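Side-chain contacts in G/U mismatch-specific DNA glycosylase (Deinococcus radiodurans, PDB 2C2Q), which belongs to the uracil-DNA glycosylase superfamily and folds as a single alpha/beta domain around a central mixed sheet: residues P115-F120 with G177-E182; P158-L163 with E171-L176. The protein carries 1 engineered substitution. One frame throughout, in Å; residues are numbered along the deposited sequence.

Contact 1: P115-F120 with G177-E182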
loop_
_atom_site.group_PDB
_atom_site.type_symbol
_atom_site.label_atom_id
_atom_site.label_comp_id
_atom_site.label_asym_id
_atom_site.label_seq_id
_atom_site.Cartn_x
_atom_site.Cartn_y
_atom_site.Cartn_z
ATOM N N PRO A 115 -10.849 -5.568 0.511
ATOM C CA PRO A 115 -9.669 -6.461 0.451
ATOM C C PRO A 115 -9.471 -7.177 1.812
ATOM O O PRO A 115 -9.933 -6.636 2.837
ATOM C CB PRO A 115 -8.513 -5.484 0.194
ATOM C CG PRO A 115 -8.996 -4.190 0.821
ATOM C CD PRO A 115 -10.498 -4.139 0.496
ATOM N N ARG A 116 -8.805 -8.330 1.826
ATOM C CA ARG A 116 -8.613 -9.057 3.117
ATOM C C ARG A 116 -7.649 -8.293 4.040
ATOM O O ARG A 116 -7.807 -8.334 5.274
ATOM C CB ARG A 116 -8.128 -10.488 2.888
ATOM C CG ARG A 116 -9.183 -11.444 2.188
ATOM C CD ARG A 116 -10.601 -11.417 2.792
ATOM N NE ARG A 116 -10.595 -11.494 4.238
ATOM C CZ ARG A 116 -10.442 -12.627 4.937
ATOM N NH1 ARG A 116 -10.307 -13.810 4.300
ATOM N NH2 ARG A 116 -10.392 -12.557 6.275
ATOM N N ILE A 117 -6.677 -7.598 3.432
ATOM C CA ILE A 117 -5.666 -6.862 4.203
ATOM C C ILE A 117 -5.452 -5.512 3.547
ATOM O O ILE A 117 -5.450 -5.439 2.308
ATOM C CB ILE A 117 -4.326 -7.600 4.261
ATOM C CG1 ILE A 117 -4.501 -9.034 4.869
ATOM C CG2 ILE A 117 -3.341 -6.743 5.084
ATOM C CD1 ILE A 117 -3.357 -9.924 4.502
ATOM N N VAL A 118 -5.382 -4.459 4.372
ATOM C CA VAL A 118 -4.815 -3.164 3.905
ATOM C C VAL A 118 -3.486 -2.989 4.647
ATOM O O VAL A 118 -3.488 -2.980 5.873
ATOM C CB VAL A 118 -5.792 -1.993 4.184
ATOM C CG1 VAL A 118 -5.097 -0.590 3.859
ATOM C CG2 VAL A 118 -6.993 -2.173 3.292
ATOM N N ALA A 119 -2.371 -2.874 3.918
ATOM C CA ALA A 119 -1.063 -2.750 4.591
ATOM C C ALA A 119 -0.458 -1.408 4.147
ATOM O O ALA A 119 -0.258 -1.184 2.959
ATOM C CB ALA A 119 -0.125 -3.901 4.260
ATOM N N PHE A 120 -0.326 -0.479 5.096
ATOM C CA PHE A 120 0.374 0.792 4.827
ATOM C C PHE A 120 1.855 0.519 4.670
ATOM O O PHE A 120 2.462 -0.211 5.481
ATOM C CB PHE A 120 0.129 1.824 5.939
ATOM C CG PHE A 120 -1.311 2.237 6.006
ATOM C CD1 PHE A 120 -1.766 3.280 5.189
ATOM C CD2 PHE A 120 -2.235 1.501 6.754
ATOM C CE1 PHE A 120 -3.098 3.670 5.167
ATOM C CE2 PHE A 120 -3.590 1.900 6.727
ATOM C CZ PHE A 120 -4.000 2.974 5.950
ATOM N N GLY A 177 3.781 -11.480 3.997
ATOM C CA GLY A 177 3.923 -12.488 2.930
ATOM C C GLY A 177 3.332 -13.842 3.377
ATOM O O GLY A 177 2.625 -14.524 2.617
ATOM N N ASP A 178 3.641 -14.209 4.599
ATOM C CA ASP A 178 3.221 -15.498 5.172
ATOM C C ASP A 178 1.726 -15.492 5.367
ATOM O O ASP A 178 1.059 -16.509 5.087
ATOM C CB ASP A 178 3.832 -15.604 6.555
ATOM C CG ASP A 178 5.304 -15.946 6.506
ATOM O OD1 ASP A 178 5.864 -16.285 5.406
ATOM O OD2 ASP A 178 5.948 -15.910 7.555
ATOM N N ARG A 179 1.229 -14.374 5.892
ATOM C CA ARG A 179 -0.215 -14.145 6.106
ATOM C C ARG A 179 -1.046 -14.196 4.810
ATOM O O ARG A 179 -2.154 -14.769 4.798
ATOM C CB ARG A 179 -0.472 -12.830 6.818
ATOM C CG ARG A 179 -1.970 -12.582 7.095
ATOM C CD ARG A 179 -2.598 -13.644 8.020
ATOM N NE ARG A 179 -3.988 -13.354 8.282
ATOM C CZ ARG A 179 -4.937 -14.295 8.377
ATOM N NH1 ARG A 179 -4.621 -15.586 8.263
ATOM N NH2 ARG A 179 -6.192 -13.930 8.593
ATOM N N VAL A 180 -0.507 -13.619 3.734
ATOM C CA VAL A 180 -1.139 -13.694 2.419
ATOM C C VAL A 180 -1.140 -15.148 1.899
ATOM O O VAL A 180 -2.180 -15.652 1.417
ATOM C CB VAL A 180 -0.473 -12.699 1.408
ATOM C CG1 VAL A 180 -0.870 -13.012 -0.042
ATOM C CG2 VAL A 180 -0.829 -11.298 1.797
ATOM N N ARG A 181 0.018 -15.814 2.001
ATOM C CA ARG A 181 0.124 -17.250 1.689
ATOM C C ARG A 181 -0.923 -18.075 2.460
ATOM O O ARG A 181 -1.592 -18.936 1.903
ATOM C CB ARG A 181 1.527 -17.692 2.102
ATOM C CG ARG A 181 2.047 -19.003 1.561
ATOM C CD ARG A 181 3.621 -19.013 1.569
ATOM N NE ARG A 181 4.140 -17.864 0.804
ATOM C CZ ARG A 181 4.841 -16.810 1.291
ATOM N NH1 ARG A 181 5.201 -16.703 2.582
ATOM N NH2 ARG A 181 5.198 -15.836 0.455
ATOM N N GLU A 182 -1.046 -17.792 3.746
ATOM C CA GLU A 182 -1.973 -18.485 4.650
ATOM C C GLU A 182 -3.441 -18.249 4.250
ATOM O O GLU A 182 -4.283 -19.147 4.324
ATOM C CB GLU A 182 -1.741 -17.916 6.032
ATOM C CG GLU A 182 -2.659 -18.382 7.134
ATOM C CD GLU A 182 -2.234 -17.860 8.501
ATOM O OE1 GLU A 182 -2.003 -18.695 9.418
ATOM O OE2 GLU A 182 -2.138 -16.632 8.707
#
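Ile-117 packs onto Arg-179 and Val-180 in a buried helix-on-sheet contact of this alpha/beta fold, where strand 117-120, in the middle of the mixed sheet, meets helix 171-188. One methyl does the touching on the strand side. Ile-117 CD1 lies 3.9 Å from Val-180 CG2 and 4.0 Å from Arg-179 CG, so it sits against neighbouring positions of a single helical turn, and both meetings are slanted. Leu-176 and Leu-183 of the same helix and Trp-155 of the adjacent strand also touch Ile-117.

Arg-179 lends only its aliphatic root to this packing. With CG anti to the backbone N (chi1 -178°) the chain sets out toward the strand, then bends at chi2 (62°) and carries the guanidinium past Ile-117. There NE forms a salt bridge with Glu-153, and NH1 one with Glu-182. Two carboxylates thus restrain the head, and they would probably ease its proximity to Arg-116, whose NH2 is 5.0 Å from Arg-179 NH2. The Glu-182 bridge is short but not straight: Arg-179 NH1 reaches Glu-182 OE2 at 2.7 Å, coming from above the carboxylate plane, with an N-H...O angle of 149°.

Contact 2: P158-L163 with E171-L176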
loop_
_atom_site.group_PDB
_atom_site.type_symbol
_atom_site.label_atom_id
_atom_site.label_comp_id
_atom_site.label_asym_id
_atom_site.label_seq_id
_atom_site.Cartn_x
_atom_site.Cartn_y
_atom_site.Cartn_z
ATOM N N PRO A 158 7.521 -1.161 7.492
ATOM C CA PRO A 158 8.689 -0.250 7.410
ATOM C C PRO A 158 8.820 0.258 5.992
ATOM O O PRO A 158 8.775 -0.529 5.049
ATOM C CB PRO A 158 9.883 -1.157 7.784
ATOM C CG PRO A 158 9.265 -2.279 8.641
ATOM C CD PRO A 158 7.934 -2.536 7.858
ATOM N N SER A 159 8.977 1.577 5.853
ATOM C CA SER A 159 9.181 2.176 4.495
ATOM C C SER A 159 10.338 1.530 3.701
ATOM O O SER A 159 11.422 1.257 4.254
ATOM C CB SER A 159 9.323 3.697 4.611
ATOM O OG SER A 159 9.694 4.226 3.379
ATOM N N THR A 160 10.103 1.266 2.412
ATOM C CA THR A 160 11.108 0.764 1.500
ATOM C C THR A 160 11.837 1.920 0.807
ATOM O O THR A 160 12.627 1.691 -0.088
ATOM C CB THR A 160 10.486 -0.177 0.466
ATOM O OG1 THR A 160 9.405 0.523 -0.191
ATOM C CG2 THR A 160 9.847 -1.417 1.156
ATOM N N SER A 161 11.527 3.162 1.198
ATOM C CA SER A 161 12.152 4.311 0.577
ATOM C C SER A 161 13.643 4.390 0.959
ATOM O O SER A 161 14.005 3.914 2.047
ATOM C CB SER A 161 11.337 5.540 0.936
ATOM O OG SER A 161 12.167 6.438 1.621
ATOM N N PRO A 162 14.492 4.913 0.059
ATOM C CA PRO A 162 15.951 4.882 0.259
ATOM C C PRO A 162 16.368 5.568 1.553
ATOM O O PRO A 162 17.259 5.045 2.243
ATOM C CB PRO A 162 16.509 5.586 -0.994
ATOM C CG PRO A 162 15.445 5.508 -1.995
ATOM C CD PRO A 162 14.126 5.514 -1.241
ATOM N N LEU A 163 15.693 6.662 1.894
ATOM C CA LEU A 163 15.848 7.398 3.156
ATOM C C LEU A 163 15.560 6.558 4.424
ATOM O O LEU A 163 15.582 7.101 5.558
ATOM C CB LEU A 163 14.865 8.593 3.168
ATOM C CG LEU A 163 15.172 9.964 2.541
ATOM C CD1 LEU A 163 14.002 10.403 1.672
ATOM C CD2 LEU A 163 15.477 11.061 3.594
ATOM N N GLU A 171 11.185 -8.232 8.790
ATOM C CA GLU A 171 10.245 -9.066 9.546
ATOM C C GLU A 171 8.765 -8.759 9.226
ATOM O O GLU A 171 8.025 -9.710 8.957
ATOM C CB GLU A 171 10.450 -8.979 11.065
ATOM C CG GLU A 171 9.703 -10.084 11.809
ATOM C CD GLU A 171 10.020 -10.079 13.303
ATOM O OE1 GLU A 171 10.538 -9.037 13.811
ATOM O OE2 GLU A 171 9.728 -11.106 13.970
ATOM N N PRO A 172 8.330 -7.481 9.299
ATOM C CA PRO A 172 6.898 -7.172 9.078
ATOM C C PRO A 172 6.406 -7.551 7.669
ATOM O O PRO A 172 5.259 -8.075 7.543
ATOM C CB PRO A 172 6.825 -5.657 9.346
ATOM C CG PRO A 172 8.045 -5.399 10.271
ATOM C CD PRO A 172 9.077 -6.247 9.668
ATOM N N TRP A 173 7.262 -7.351 6.665
ATOM C CA TRP A 173 6.998 -7.693 5.265
ATOM C C TRP A 173 6.953 -9.242 5.059
ATOM O O TRP A 173 6.182 -9.775 4.279
ATOM C CB TRP A 173 8.084 -7.094 4.334
ATOM C CG TRP A 173 8.016 -5.624 4.211
ATOM C CD1 TRP A 173 8.604 -4.675 5.018
ATOM C CD2 TRP A 173 7.293 -4.898 3.197
ATOM N NE1 TRP A 173 8.279 -3.399 4.586
ATOM C CE2 TRP A 173 7.507 -3.499 3.449
ATOM C CE3 TRP A 173 6.515 -5.285 2.078
ATOM C CZ2 TRP A 173 6.912 -2.480 2.667
ATOM C CZ3 TRP A 173 5.924 -4.244 1.272
ATOM C CH2 TRP A 173 6.148 -2.876 1.572
ATOM N N GLN A 174 7.863 -9.973 5.710
ATOM C CA GLN A 174 7.826 -11.400 5.563
ATOM C C GLN A 174 6.594 -11.981 6.271
ATOM O O GLN A 174 5.982 -12.942 5.758
ATOM C CB GLN A 174 9.087 -12.024 6.178
ATOM C CG GLN A 174 9.108 -13.504 5.982
ATOM C CD GLN A 174 9.294 -13.937 4.564
ATOM O OE1 GLN A 174 10.253 -13.549 3.885
ATOM N NE2 GLN A 174 8.375 -14.771 4.094
ATOM N N ALA A 175 6.235 -11.424 7.427
ATOM C CA ALA A 175 5.047 -11.877 8.177
ATOM C C ALA A 175 3.777 -11.642 7.330
ATOM O O ALA A 175 2.780 -12.400 7.387
ATOM C CB ALA A 175 4.932 -11.141 9.493
ATOM N N LEU A 176 3.809 -10.534 6.605
ATOM C CA LEU A 176 2.700 -10.200 5.728
ATOM C C LEU A 176 2.633 -11.203 4.616
ATOM O O LEU A 176 1.524 -11.733 4.322
ATOM C CB LEU A 176 2.858 -8.751 5.191
ATOM C CG LEU A 176 1.719 -8.338 4.270
ATOM C CD1 LEU A 176 0.357 -8.425 4.924
ATOM C CD2 LEU A 176 2.004 -6.916 3.754
#
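Pro-172 and Trp-173, in the opening turn of helix 171-188, close on Pro-158 and Thr-160 of the loop that follows strand 153-156. That loop, Pro-Ser-Thr-Ser-Pro in sequence, probably corresponds to the second conserved motif of the uracil-DNA glycosylase superfamily. Walking along the helix, Pro-172 comes first and sets its ring slantwise against that of Pro-158: Pro-172 CB is 3.6 Å from Pro-158 CD, and the two CG atoms of Pro-172 and Pro-158 are 3.7 Å apart. Tyr-139 touches both rings.

Trp-173 follows and reaches further. Its CG is anti to the carbonyl carbon (chi1 -70°), which sends the indole out to the loop, and there NE1 donates to Pro-158 O at 2.9 Å. The carbonyl oxygen lies almost exactly in the indole plane and takes the N-H on a lone pair, though the bond is somewhat bent, at 152°. Pro-158 CD rests against the same nitrogen, 3.4 Å from Trp-173 NE1. Further round the ring, Thr-160 crosses at about a right angle and brings CG2 to 3.5 Å from Trp-173 CZ2, while its OG1 is hydrogen-bonded to Asn-51. Ser-159 OG accepts from Ser-161 N (3.0 Å), an ST turn in the loop around Thr-160. Phe-168 and, from helix 53-59, Thr-56 and Leu-57 also touch the indole. Farther along, Leu-176 turns to strand 117-120.

The chemistry is therefore apolar packing around one directional bond: in a buried setting the indole N-H and the Pro-158 carbonyl satisfy each other, and the in-plane geometry of that bond should limit rotation of the ring.

In the fold
Helix 171-188 serves both contacts, with its first turn in contact 2 and a later turn, at Arg-179 and Val-180, in contact 1, and contact 2 is nested within the chain loop that contact 1 closes. Both are buried, but contact 1 seats the helix on a sheet strand, whereas contact 2 ties its start to the loop beyond strand 153-156. Contact 1 is purely apolar between its segments, with charged pairs at its margin; contact 2 adds a side-chain-to-backbone hydrogen bond and buries more surface. Leu-176 joins the two, its CD2 lying 3.7 Å from Ala-119 CB and its CD1 4.0 Å from Ile-117 CD1.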